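Local atomic coordinates of probable amino acid aminotransferase (Mycobacterium tuberculosis, PDB entry 6Q1S), a protein that belongs to the class IV aminotransferase family and, in this two-chain assembly, binds 4'-deoxy-4'-aminopyridoxal-5'-phosphate and 2-oxoglutaric acid. Residues B[75-80]-B[109-114]; B[172-177]-B[260-265]; B[129-134]-B[162-167]. One frame throughout, in Å; residues are numbered along the deposited sequence.

Contact 1 (B[75-80]-B[109-114]); sequences EVATQR and VMVSPV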
loop_
_atom_site.group_PDB
_atom_site.type_symbol
_atom_site.label_atom_id
_atom_site.label_comp_id
_atom_site.label_asym_id
_atom_site.label_seq_id
_atom_site.Cartn_x
_atom_site.Cartn_y
_atom_site.Cartn_z
ATOM N N GLU B 75 -4.810 -24.798 11.650
ATOM C CA GLU B 75 -5.045 -25.762 12.719
ATOM C C GLU B 75 -3.734 -26.212 13.349
ATOM O O GLU B 75 -3.647 -26.369 14.573
ATOM C CB GLU B 75 -5.821 -26.962 12.181
ATOM C CG GLU B 75 -6.032 -28.065 13.200
ATOM C CD GLU B 75 -7.149 -27.761 14.171
ATOM O OE1 GLU B 75 -7.884 -26.779 13.943
ATOM O OE2 GLU B 75 -7.293 -28.503 15.164
ATOM N N VAL B 76 -2.703 -26.417 12.530
ATOM C CA VAL B 76 -1.396 -26.792 13.059
ATOM C C VAL B 76 -0.823 -25.652 13.892
ATOM O O VAL B 76 -0.323 -25.861 15.004
ATOM C CB VAL B 76 -0.450 -27.188 11.911
ATOM C CG1 VAL B 76 0.993 -27.189 12.383
ATOM C CG2 VAL B 76 -0.836 -28.550 11.352
ATOM N N ALA B 77 -0.896 -24.427 13.368
ATOM C CA ALA B 77 -0.377 -23.275 14.097
ATOM C C ALA B 77 -1.183 -23.009 15.362
ATOM O O ALA B 77 -0.621 -22.619 16.392
ATOM C CB ALA B 77 -0.374 -22.042 13.195
ATOM N N THR B 78 -2.501 -23.217 15.304
ATOM C CA THR B 78 -3.338 -23.012 16.483
ATOM C C THR B 78 -2.956 -23.970 17.603
ATOM O O THR B 78 -2.735 -23.552 18.744
ATOM C CB THR B 78 -4.816 -23.170 16.117
ATOM O OG1 THR B 78 -5.162 -22.217 15.106
ATOM C CG2 THR B 78 -5.695 -22.945 17.333
ATOM N N GLN B 79 -2.872 -25.268 17.294
ATOM C CA GLN B 79 -2.548 -26.247 18.326
ATOM C C GLN B 79 -1.141 -26.052 18.872
ATOM O O GLN B 79 -0.868 -26.415 20.021
ATOM C CB GLN B 79 -2.687 -27.664 17.769
ATOM C CG GLN B 79 -4.098 -28.069 17.411
ATOM C CD GLN B 79 -4.140 -29.400 16.693
ATOM O OE1 GLN B 79 -3.221 -30.211 16.808
ATOM N NE2 GLN B 79 -5.204 -29.628 15.935
ATOM N N ARG B 80 -0.240 -25.485 18.068
ATOM C CA ARG B 80 1.105 -25.206 18.555
ATOM C C ARG B 80 1.115 -24.024 19.516
ATOM O O ARG B 80 1.856 -24.027 20.507
ATOM C CB ARG B 80 2.039 -24.943 17.378
ATOM C CG ARG B 80 3.487 -24.763 17.771
ATOM C CD ARG B 80 4.327 -25.942 17.321
ATOM N NE ARG B 80 5.747 -25.693 17.542
ATOM C CZ ARG B 80 6.724 -26.363 16.940
ATOM N NH1 ARG B 80 7.990 -26.065 17.200
ATOM N NH2 ARG B 80 6.436 -27.324 16.073
ATOM N N VAL B 109 1.357 -19.061 7.349
ATOM C CA VAL B 109 0.562 -18.714 8.520
ATOM C C VAL B 109 1.512 -18.349 9.651
ATOM O O VAL B 109 2.525 -19.023 9.865
ATOM C CB VAL B 109 -0.361 -19.883 8.927
ATOM C CG1 VAL B 109 -0.901 -19.690 10.336
ATOM C CG2 VAL B 109 -1.495 -20.030 7.932
ATOM N N MET B 110 1.185 -17.279 10.373
ATOM C CA MET B 110 2.062 -16.745 11.406
ATOM C C MET B 110 1.265 -16.397 12.653
ATOM O O MET B 110 0.228 -15.734 12.562
ATOM C CB MET B 110 2.805 -15.509 10.894
ATOM C CG MET B 110 3.660 -14.830 11.936
ATOM S SD MET B 110 4.782 -13.629 11.203
ATOM C CE MET B 110 3.662 -12.775 10.100
ATOM N N VAL B 111 1.755 -16.837 13.811
ATOM C CA VAL B 111 1.167 -16.498 15.101
ATOM C C VAL B 111 2.175 -15.671 15.886
ATOM O O VAL B 111 3.367 -15.997 15.920
ATOM C CB VAL B 111 0.759 -17.758 15.890
ATOM C CG1 VAL B 111 -0.174 -17.385 17.031
ATOM C CG2 VAL B 111 0.111 -18.778 14.969
ATOM N N SER B 112 1.696 -14.612 16.524
ATOM C CA SER B 112 2.531 -13.685 17.270
ATOM C C SER B 112 1.785 -13.257 18.523
ATOM O O SER B 112 0.565 -13.428 18.613
ATOM C CB SER B 112 2.897 -12.462 16.417
ATOM O OG SER B 112 3.723 -12.833 15.325
ATOM N N PRO B 113 2.488 -12.699 19.509
ATOM C CA PRO B 113 1.803 -12.221 20.715
ATOM C C PRO B 113 0.894 -11.036 20.430
ATOM O O PRO B 113 1.178 -10.189 19.580
ATOM C CB PRO B 113 2.953 -11.821 21.647
ATOM C CG PRO B 113 4.137 -12.572 21.137
ATOM C CD PRO B 113 3.954 -12.661 19.658
ATOM N N VAL B 114 -0.207 -10.982 21.169
ATOM C CA VAL B 114 -1.138 -9.851 21.074
ATOM C C VAL B 114 -0.519 -8.633 21.751
ATOM O O VAL B 114 -0.089 -8.727 22.916
ATOM C CB VAL B 114 -2.483 -10.214 21.707
ATOM C CG1 VAL B 114 -3.408 -9.010 21.723
ATOM C CG2 VAL B 114 -3.123 -11.371 20.955
#
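Ala77 sets its single methyl group over the gap between Val109 and Val111. Its CB lies 3.7 Å from Val109 CG1 and 3.7 Å from Val111 CG2. The two valines are two residues apart on strand 106-113, so both face the helix from one side of the strand. They use different branches. Val109 CG1 stands opposite its backbone N (chi1 164°). Val111 CG2 stands opposite its carbonyl carbon and beside its own backbone N. All three residues are buried, the contact is purely apolar, and no hydrogen bond crosses it. The small side chain of Ala77 lets helix and strand come close, with CA atoms of Ala77 and Val111 7.0 Å apart.

The outer side of the helix is different. Glu75 and Gln79 are exposed and lie one turn apart. Arg80 starts toward the strand, but its guanidinium end turns away from it.

This is helix-on-sheet packing. Helix 67-84 lies on the antiparallel sheet in which strand 106-113 runs between strands 3-6 and 89-96. Val5 of strand 3-6 also touches Ala77, and Trp81, a turn further along the helix, packs on Val111. From strand 89-96, Leu93 reaches Val109 and Leu91 reaches Val111.

Contact 2 (B[172-177]-B[260-265]); sequences DVIFVS and ARVHTL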
loop_
_atom_site.group_PDB
_atom_site.type_symbol
_atom_site.label_atom_id
_atom_site.label_comp_id
_atom_site.label_asym_id
_atom_site.label_seq_id
_atom_site.Cartn_x
_atom_site.Cartn_y
_atom_site.Cartn_z
ATOM N N ASP B 172 -6.659 6.470 17.792
ATOM C CA ASP B 172 -7.113 5.865 16.547
ATOM C C ASP B 172 -7.719 6.956 15.673
ATOM O O ASP B 172 -7.682 8.143 16.015
ATOM C CB ASP B 172 -8.107 4.734 16.825
ATOM C CG ASP B 172 -7.983 3.594 15.833
ATOM O OD1 ASP B 172 -7.981 3.859 14.612
ATOM O OD2 ASP B 172 -7.900 2.430 16.276
ATOM N N VAL B 173 -8.284 6.548 14.540
ATOM C CA VAL B 173 -8.789 7.471 13.531
ATOM C C VAL B 173 -10.110 6.930 13.007
ATOM O O VAL B 173 -10.296 5.714 12.897
ATOM C CB VAL B 173 -7.776 7.659 12.376
ATOM C CG1 VAL B 173 -8.411 8.369 11.186
ATOM C CG2 VAL B 173 -6.562 8.425 12.850
ATOM N N ILE B 174 -11.035 7.835 12.708
ATOM C CA ILE B 174 -12.248 7.512 11.970
ATOM C C ILE B 174 -12.169 8.261 10.648
ATOM O O ILE B 174 -12.162 9.498 10.627
ATOM C CB ILE B 174 -13.517 7.885 12.751
ATOM C CG1 ILE B 174 -13.658 6.990 13.985
ATOM C CG2 ILE B 174 -14.743 7.756 11.858
ATOM C CD1 ILE B 174 -14.885 7.279 14.813
ATOM N N PHE B 175 -12.081 7.515 9.550
ATOM C CA PHE B 175 -11.988 8.121 8.231
ATOM C C PHE B 175 -13.340 8.676 7.810
ATOM O O PHE B 175 -14.365 7.997 7.924
ATOM C CB PHE B 175 -11.505 7.097 7.206
ATOM C CG PHE B 175 -10.013 6.983 7.116
ATOM C CD1 PHE B 175 -9.227 8.114 6.979
ATOM C CD2 PHE B 175 -9.397 5.745 7.173
ATOM C CE1 PHE B 175 -7.854 8.013 6.893
ATOM C CE2 PHE B 175 -8.022 5.638 7.091
ATOM C CZ PHE B 175 -7.249 6.775 6.949
ATOM N N VAL B 176 -13.343 9.906 7.308
ATOM C CA VAL B 176 -14.545 10.527 6.772
ATOM C C VAL B 176 -14.292 10.840 5.307
ATOM O O VAL B 176 -13.217 11.330 4.942
ATOM C CB VAL B 176 -14.933 11.801 7.552
ATOM C CG1 VAL B 176 -16.314 12.276 7.138
ATOM C CG2 VAL B 176 -14.879 11.548 9.052
ATOM N N SER B 177 -15.284 10.549 4.474
ATOM C CA SER B 177 -15.179 10.774 3.044
ATOM C C SER B 177 -15.299 12.258 2.707
ATOM O O SER B 177 -15.757 13.074 3.513
ATOM C CB SER B 177 -16.255 9.979 2.312
ATOM O OG SER B 177 -17.550 10.426 2.669
ATOM N N ALA B 260 -13.195 -1.336 20.784
ATOM C CA ALA B 260 -12.615 -0.201 21.495
ATOM C C ALA B 260 -13.591 0.962 21.376
ATOM O O ALA B 260 -13.725 1.558 20.301
ATOM C CB ALA B 260 -11.244 0.166 20.928
ATOM N N ARG B 261 -14.276 1.278 22.470
ATOM C CA ARG B 261 -15.232 2.376 22.452
ATOM C C ARG B 261 -14.508 3.710 22.319
ATOM O O ARG B 261 -13.457 3.927 22.928
ATOM C CB ARG B 261 -16.089 2.376 23.715
ATOM C CG ARG B 261 -17.369 3.185 23.557
ATOM C CD ARG B 261 -18.187 3.225 24.830
ATOM N NE ARG B 261 -17.427 3.800 25.934
ATOM C CZ ARG B 261 -17.468 5.085 26.268
ATOM N NH1 ARG B 261 -16.746 5.535 27.283
ATOM N NH2 ARG B 261 -18.238 5.919 25.581
ATOM N N VAL B 262 -15.077 4.605 21.516
ATOM C CA VAL B 262 -14.530 5.944 21.333
ATOM C C VAL B 262 -15.148 6.829 22.412
ATOM O O VAL B 262 -16.297 7.260 22.301
ATOM C CB VAL B 262 -14.813 6.482 19.929
ATOM C CG1 VAL B 262 -14.315 7.915 19.792
ATOM C CG2 VAL B 262 -14.180 5.583 18.875
ATOM N N HIS B 263 -14.378 7.104 23.466
ATOM C CA HIS B 263 -14.843 7.970 24.541
ATOM C C HIS B 263 -14.572 9.443 24.272
ATOM O O HIS B 263 -15.182 10.300 24.921
ATOM C CB HIS B 263 -14.200 7.562 25.874
ATOM C CG HIS B 263 -12.703 7.604 25.872
ATOM N ND1 HIS B 263 -11.989 8.775 25.739
ATOM C CD2 HIS B 263 -11.785 6.617 25.999
ATOM C CE1 HIS B 263 -10.696 8.508 25.778
ATOM N NE2 HIS B 263 -10.544 7.205 25.934
ATOM N N THR B 264 -13.677 9.752 23.336
ATOM C CA THR B 264 -13.345 11.126 22.982
ATOM C C THR B 264 -13.158 11.189 21.475
ATOM O O THR B 264 -12.324 10.467 20.922
ATOM C CB THR B 264 -12.076 11.601 23.700
ATOM O OG1 THR B 264 -12.189 11.328 25.103
ATOM C CG2 THR B 264 -11.869 13.091 23.491
ATOM N N LEU B 265 -13.941 12.037 20.816
ATOM C CA LEU B 265 -13.892 12.195 19.367
ATOM C C LEU B 265 -13.542 13.640 19.043
ATOM O O LEU B 265 -14.297 14.555 19.391
ATOM C CB LEU B 265 -15.225 11.798 18.729
ATOM C CG LEU B 265 -15.293 11.867 17.203
ATOM C CD1 LEU B 265 -14.262 10.932 16.591
ATOM C CD2 LEU B 265 -16.690 11.519 16.715
#
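Neither ring of these segments enters the contact of Ile174 with Val262 and Leu265. The Phe175 ring carries Val173 CG1 on one face, 4.3 Å above its plane and offset toward the rim. The His263 ring meets Thr264 OG1 at its edge and in its plane. His263 ND1 and Thr264 OG1 share a hydrogen bond of 2.6 Å, and either could be the donor.

The contact belongs to the mixed sheet of this class IV aminotransferase. Strand 126-132 pairs in parallel with both 172-176 and 258-265. Segments 172-177 and 260-265 are therefore next-but-one neighbours, and no hydrogen bond joins them. They meet by side chains alone, with CA atoms of Ile174 and Leu265 8.9 Å apart.

Ile174 makes the crossing. Its CG1 is opposite the carbonyl carbon, and the chain is then fully extended to CD1 (chi2 -180°). This brings CD1 up against Leu265 and Val262. The side chains of Ile174 and Leu265 cross at about a right angle. Val262 CG2 stands farther off, 4.5 Å from Ile174 CD1. Chain 260-265 turns a corner at His263, so Val262 and Leu265 come to Ile174 from the two arms of that corner.

All three touching residues are buried. Leu244 of helix 241-245 packs on both Ile174 and Leu265, and Leu252 of strand 249-254 also lies against Ile174.

At the start of strand 172-176, Asp172 OD1 accepts the backbone N-H of Val173 at 2.7 Å through its anti lone pair. Asp172 OD2 has a long, weak ion pair with Arg187 of the 2-oxoglutaric acid pocket. The closest atoms across the contact are two methyls, Ile174 CD1 and Leu265 CD1, at 4.1 Å.

Contact 3 (B[129-134]-B[162-167]); sequences ITLDRG and LRHAAR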
loop_
_atom_site.group_PDB
_atom_site.type_symbol
_atom_site.label_atom_id
_atom_site.label_comp_id
_atom_site.label_asym_id
_atom_site.label_seq_id
_atom_site.Cartn_x
_atom_site.Cartn_y
_atom_site.Cartn_z
ATOM N N ILE B 129 -9.889 10.744 16.378
ATOM C CA ILE B 129 -10.118 11.983 15.652
ATOM C C ILE B 129 -10.650 11.635 14.271
ATOM O O ILE B 129 -10.257 10.621 13.681
ATOM C CB ILE B 129 -8.834 12.836 15.542
ATOM C CG1 ILE B 129 -7.720 12.053 14.843
ATOM C CG2 ILE B 129 -8.373 13.283 16.921
ATOM C CD1 ILE B 129 -6.510 12.895 14.498
ATOM N N THR B 130 -11.551 12.468 13.758
ATOM C CA THR B 130 -12.023 12.307 12.391
ATOM C C THR B 130 -11.010 12.917 11.434
ATOM O O THR B 130 -10.475 14.002 11.680
ATOM C CB THR B 130 -13.389 12.965 12.205
ATOM O OG1 THR B 130 -13.302 14.357 12.531
ATOM C CG2 THR B 130 -14.426 12.299 13.099
ATOM N N LEU B 131 -10.752 12.216 10.334
ATOM C CA LEU B 131 -9.761 12.658 9.366
ATOM C C LEU B 131 -10.286 12.437 7.958
ATOM O O LEU B 131 -10.919 11.415 7.677
ATOM C CB LEU B 131 -8.441 11.907 9.558
ATOM C CG LEU B 131 -7.149 12.718 9.521
ATOM C CD1 LEU B 131 -7.162 13.821 10.570
ATOM C CD2 LEU B 131 -5.973 11.792 9.732
ATOM N N ASP B 132 -10.019 13.400 7.076
ATOM C CA ASP B 132 -10.427 13.265 5.685
ATOM C C ASP B 132 -9.665 12.122 5.031
ATOM O O ASP B 132 -8.431 12.090 5.052
ATOM C CB ASP B 132 -10.171 14.573 4.936
ATOM C CG ASP B 132 -10.924 14.655 3.617
ATOM O OD1 ASP B 132 -11.032 13.626 2.917
ATOM O OD2 ASP B 132 -11.405 15.755 3.277
ATOM N N ARG B 133 -10.406 11.180 4.450
ATOM C CA ARG B 133 -9.779 10.066 3.752
ATOM C C ARG B 133 -9.401 10.440 2.325
ATOM O O ARG B 133 -8.428 9.903 1.780
ATOM C CB ARG B 133 -10.712 8.851 3.767
ATOM C CG ARG B 133 -10.242 7.686 2.918
ATOM C CD ARG B 133 -8.912 7.150 3.416
ATOM N NE ARG B 133 -8.446 6.028 2.612
ATOM C CZ ARG B 133 -7.694 6.156 1.523
ATOM N NH1 ARG B 133 -7.322 7.361 1.111
ATOM N NH2 ARG B 133 -7.314 5.081 0.847
ATOM N N GLY B 134 -10.138 11.363 1.715
ATOM C CA GLY B 134 -9.916 11.732 0.339
ATOM C C GLY B 134 -10.725 10.943 -0.660
ATOM O O GLY B 134 -10.758 11.315 -1.838
ATOM N N LEU B 162 -2.304 6.411 11.544
ATOM C CA LEU B 162 -2.346 6.181 12.984
ATOM C C LEU B 162 -1.225 6.929 13.696
ATOM O O LEU B 162 -1.424 7.453 14.797
ATOM C CB LEU B 162 -2.268 4.685 13.279
ATOM C CG LEU B 162 -3.534 3.879 12.983
ATOM C CD1 LEU B 162 -3.236 2.388 13.006
ATOM C CD2 LEU B 162 -4.632 4.226 13.975
ATOM N N ARG B 163 -0.038 6.985 13.087
ATOM C CA ARG B 163 1.058 7.747 13.678
ATOM C C ARG B 163 0.762 9.240 13.665
ATOM O O ARG B 163 1.161 9.959 14.589
ATOM C CB ARG B 163 2.364 7.457 12.938
ATOM C CG ARG B 163 2.956 6.088 13.232
ATOM C CD ARG B 163 4.377 5.982 12.697
ATOM N NE ARG B 163 4.459 6.355 11.288
ATOM C CZ ARG B 163 4.307 5.504 10.278
ATOM N NH1 ARG B 163 4.070 4.222 10.517
ATOM N NH2 ARG B 163 4.396 5.935 9.027
ATOM N N HIS B 164 0.075 9.722 12.627
ATOM C CA HIS B 164 -0.312 11.128 12.572
ATOM C C HIS B 164 -1.230 11.489 13.730
ATOM O O HIS B 164 -1.071 12.545 14.353
ATOM C CB HIS B 164 -0.981 11.425 11.228
ATOM C CG HIS B 164 -1.637 12.770 11.154
ATOM N ND1 HIS B 164 -2.978 12.957 11.414
ATOM C CD2 HIS B 164 -1.143 13.990 10.838
ATOM C CE1 HIS B 164 -3.281 14.234 11.267
ATOM N NE2 HIS B 164 -2.185 14.884 10.920
ATOM N N ALA B 165 -2.197 10.621 14.039
ATOM C CA ALA B 165 -3.102 10.886 15.152
ATOM C C ALA B 165 -2.415 10.701 16.497
ATOM O O ALA B 165 -2.811 11.330 17.483
ATOM C CB ALA B 165 -4.326 9.980 15.061
ATOM N N ALA B 166 -1.400 9.838 16.560
ATOM C CA ALA B 166 -0.680 9.648 17.813
ATOM C C ALA B 166 0.071 10.909 18.216
ATOM O O ALA B 166 0.108 11.265 19.400
ATOM C CB ALA B 166 0.280 8.464 17.695
ATOM N N ARG B 167 0.647 11.621 17.245
ATOM C CA ARG B 167 1.340 12.867 17.551
ATOM C C ARG B 167 0.403 13.943 18.077
ATOM O O ARG B 167 0.881 14.955 18.601
ATOM C CB ARG B 167 2.081 13.384 16.315
ATOM C CG ARG B 167 3.224 12.491 15.861
ATOM C CD ARG B 167 4.091 13.168 14.807
ATOM N NE ARG B 167 3.448 13.216 13.497
ATOM C CZ ARG B 167 3.565 12.264 12.577
ATOM N NH1 ARG B 167 4.299 11.188 12.825
ATOM N NH2 ARG B 167 2.950 12.384 11.411
#
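Ile129 and Leu131 of strand 126-132 meet Ala165 and His164 of helix 156-166 in two pairs. The first pair is purely apolar. Ile129 CD1 lies 3.7 Å from Ala165 CB, and Ile129 CG1 is close behind. With chi1 at 58°, Ile129 CG1 sits between the backbone N and the carbonyl carbon, and the chain extends from there to the helix. Ala165 brings only a methyl group, and the CA atoms of these two residues are 7.1 Å apart.

The second pair sets an aliphatic branch against a ring. Leu131 CD2 is 3.6 Å from His164 ND1 and comes to the ring obliquely. Leu131 CD1 reaches His164 CE1 at 4.0 Å, so both methyls of the leucine lie by the ND1-CE1 part of the ring. Trp145 of the second subunit meets the His164 ring with its plane at about 45° and also packs on Leu131.

Polar interactions lie outside the contact itself. Asp132 OD1 accepts from Gly134 N at 2.7 Å, an Asx turn that starts at the last residue of the strand. Arg163 NE and, four residues on, Arg167 NH1 both form salt bridges with Asp61 OD2 of the second subunit. That carboxylate oxygen thus receives two arginines, which ties this segment to the dimer interface.

Strand 126-132 and strand 172-176 are parallel neighbours in the mixed sheet. Helix 156-166 lies between them in the chain and packs on both, through Ile129 and Val173 on Ala165. The arrangement is that of a beta-alpha-beta crossover.

Overall arrangement
Contact 1 stands apart from the other two. Its centre is about 30 Å from that of contact 2 and about 31 Å from that of contact 3, on the opposite side of the chain's centre. It packs a helix on the antiparallel sheet, while contacts 2 and 3 both involve the mixed sheet. Those two have centres about 9 Å apart. Probable backbone hydrogen bonds join them, from Arg133 N to Val176 O and from Val176 N to Leu131 O. The ligands lie some way from the touching side chains: that of Ile174 is about 11 Å from 4'-deoxy-4'-aminopyridoxal-5'-phosphate, and those of Val111 and Ala165 about 13 and 12 Å from 2-oxoglutaric acid. Contacts 1 and 3 both touch the second subunit.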